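Local coordinates for thioredoxin-like protein (Bacteroides caccae ATCC 43185, PDB 4YOD), which is of unconfirmed function but has a thioredoxin fold and probably acts as a thiol-disulfide oxidoreductase, at residues P200-S203 with Q204-E208. Sequence-based numbering, arbitrary orientation.
Sequences PIIS and QLIKE
Gln-204 sends its backbone N back to Pro-200 O, at 3.1 Å, closing the first of five successive i to i+4 hydrogen bonds in this short segment. Proline suits the opening turn, where its ring nitrogen has no hydrogen to give and its carbonyl is still a good acceptor. The glutamine side chain runs out extended, with CG anti to the backbone N (chi1 179°), and its amide does two jobs. OE1 lies 3.4 Å from the Ile-201 methyl CD1, a van der Waals contact in which the two side chains slant across each other. NE2 donates to Glu-208 OE2 at 2.8 Å, a nearly straight bond (161°) with the carboxylate oxygen close to the amide plane, which fixes the amide's rotation. Cut back to an alanine here, the side chain would lose its amide, which would probably leave Glu-208 OE2 without this donor and remove one neighbour of the Ile-201 methyl CD1.

Leu-205 N bonds to Ile-201 O, and its CD1 packs 3.8 Å from Ile-201 CG1. Branched and apolar, both belong on the buried side: this short helix of the thioredoxin fold packs on the start of strand 211-217, which follows it after a short loop, in the mixed sheet, with Leu-205 and Ile-202 resting on Leu-211 while Ile-201 and Ile-202 meet Leu-283 of helix 276-286.

Ile-206 N reaches Ile-202 O at 2.9 Å, and its CD1 touches Ile-202 CG2 at 3.7 Å; on Ile-202 that branch is anti to the backbone N, since chi1 of -54° places CG1 beside the nitrogen instead. Its apolar side chain also meets Leu-211, Val-213 and Trp-236, which suits isoleucine to this partly exposed place. Lys-207, whose N bonds to Ser-203 O, is long and charged, fitting for an exposed position, as is Ser-203. Glu-208 N bonds to Gln-204 O, while its OE1 forms a salt bridge with Lys-210.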
loop_
_atom_site.group_PDB
_atom_site.type_symbol
_atom_site.label_atom_id
_atom_site.label_comp_id
_atom_site.label_asym_id
_atom_site.label_seq_id
_atom_site.Cartn_x
_atom_site.Cartn_y
_atom_site.Cartn_z
ATOM N N PRO A 200 8.783 6.709 -21.297
ATOM C CA PRO A 200 8.512 7.795 -22.266
ATOM C C PRO A 200 7.262 8.629 -21.978
ATOM O O PRO A 200 7.295 9.839 -22.222
ATOM C CB PRO A 200 8.377 7.061 -23.602
ATOM C CG PRO A 200 9.101 5.784 -23.413
ATOM C CD PRO A 200 8.905 5.403 -21.985
ATOM N N ILE A 201 6.182 8.012 -21.453
ATOM C CA ILE A 201 4.936 8.730 -21.154
ATOM C C ILE A 201 5.168 9.881 -20.123
ATOM O O ILE A 201 4.531 10.929 -20.256
ATOM C CB ILE A 201 3.775 7.775 -20.711
ATOM C CG1 ILE A 201 2.391 8.467 -20.780
ATOM C CG2 ILE A 201 4.014 7.120 -19.328
ATOM C CD1 ILE A 201 1.999 9.037 -22.205
ATOM N N ILE A 202 6.088 9.695 -19.136
ATOM C CA ILE A 202 6.420 10.689 -18.098
ATOM C C ILE A 202 6.978 11.964 -18.760
ATOM O O ILE A 202 6.418 13.044 -18.584
ATOM C CB ILE A 202 7.422 10.108 -17.047
ATOM C CG1 ILE A 202 6.921 8.772 -16.412
ATOM C CG2 ILE A 202 7.804 11.145 -15.978
ATOM C CD1 ILE A 202 5.772 8.793 -15.418
ATOM N N SER A 203 8.063 11.808 -19.544
ATOM C CA SER A 203 8.752 12.869 -20.285
ATOM C C SER A 203 7.791 13.616 -21.216
ATOM O O SER A 203 7.854 14.844 -21.290
ATOM C CB SER A 203 9.914 12.287 -21.091
ATOM O OG SER A 203 10.551 11.221 -20.404
ATOM N N GLN A 204 6.885 12.876 -21.893
ATOM C CA GLN A 204 5.899 13.415 -22.833
ATOM C C GLN A 204 4.876 14.292 -22.130
ATOM O O GLN A 204 4.663 15.417 -22.574
ATOM C CB GLN A 204 5.193 12.269 -23.584
ATOM C CG GLN A 204 4.113 12.700 -24.581
ATOM C CD GLN A 204 3.131 11.590 -24.915
ATOM O OE1 GLN A 204 3.471 10.394 -24.971
ATOM N NE2 GLN A 204 1.886 11.969 -25.182
ATOM N N LEU A 205 4.249 13.791 -21.036
ATOM C CA LEU A 205 3.227 14.542 -20.310
ATOM C C LEU A 205 3.832 15.717 -19.527
ATOM O O LEU A 205 3.128 16.710 -19.311
ATOM C CB LEU A 205 2.411 13.616 -19.376
ATOM C CG LEU A 205 1.640 12.449 -20.042
ATOM C CD1 LEU A 205 1.020 11.535 -18.982
ATOM C CD2 LEU A 205 0.552 12.951 -21.001
ATOM N N ILE A 206 5.122 15.626 -19.104
ATOM C CA ILE A 206 5.800 16.764 -18.444
ATOM C C ILE A 206 5.918 17.895 -19.488
ATOM O O ILE A 206 5.533 19.029 -19.203
ATOM C CB ILE A 206 7.194 16.397 -17.825
ATOM C CG1 ILE A 206 7.050 15.597 -16.519
ATOM C CG2 ILE A 206 8.089 17.656 -17.626
ATOM C CD1 ILE A 206 8.286 14.859 -16.147
ATOM N N LYS A 207 6.385 17.554 -20.707
ATOM C CA LYS A 207 6.570 18.467 -21.851
ATOM C C LYS A 207 5.241 19.135 -22.259
ATOM O O LYS A 207 5.213 20.347 -22.458
ATOM C CB LYS A 207 7.184 17.704 -23.044
ATOM C CG LYS A 207 7.799 18.593 -24.122
ATOM C CD LYS A 207 8.493 17.785 -25.211
ATOM C CE LYS A 207 9.997 17.763 -25.054
ATOM N NZ LYS A 207 10.685 17.363 -26.315
ATOM N N GLU A 208 4.143 18.348 -22.329
ATOM C CA GLU A 208 2.779 18.802 -22.649
ATOM C C GLU A 208 2.152 19.625 -21.511
ATOM O O GLU A 208 1.023 20.104 -21.662
ATOM C CB GLU A 208 1.874 17.588 -22.887
ATOM C CG GLU A 208 1.933 16.944 -24.252
ATOM C CD GLU A 208 0.930 15.810 -24.356
ATOM O OE1 GLU A 208 -0.292 16.079 -24.276
ATOM O OE2 GLU A 208 1.369 14.643 -24.463
#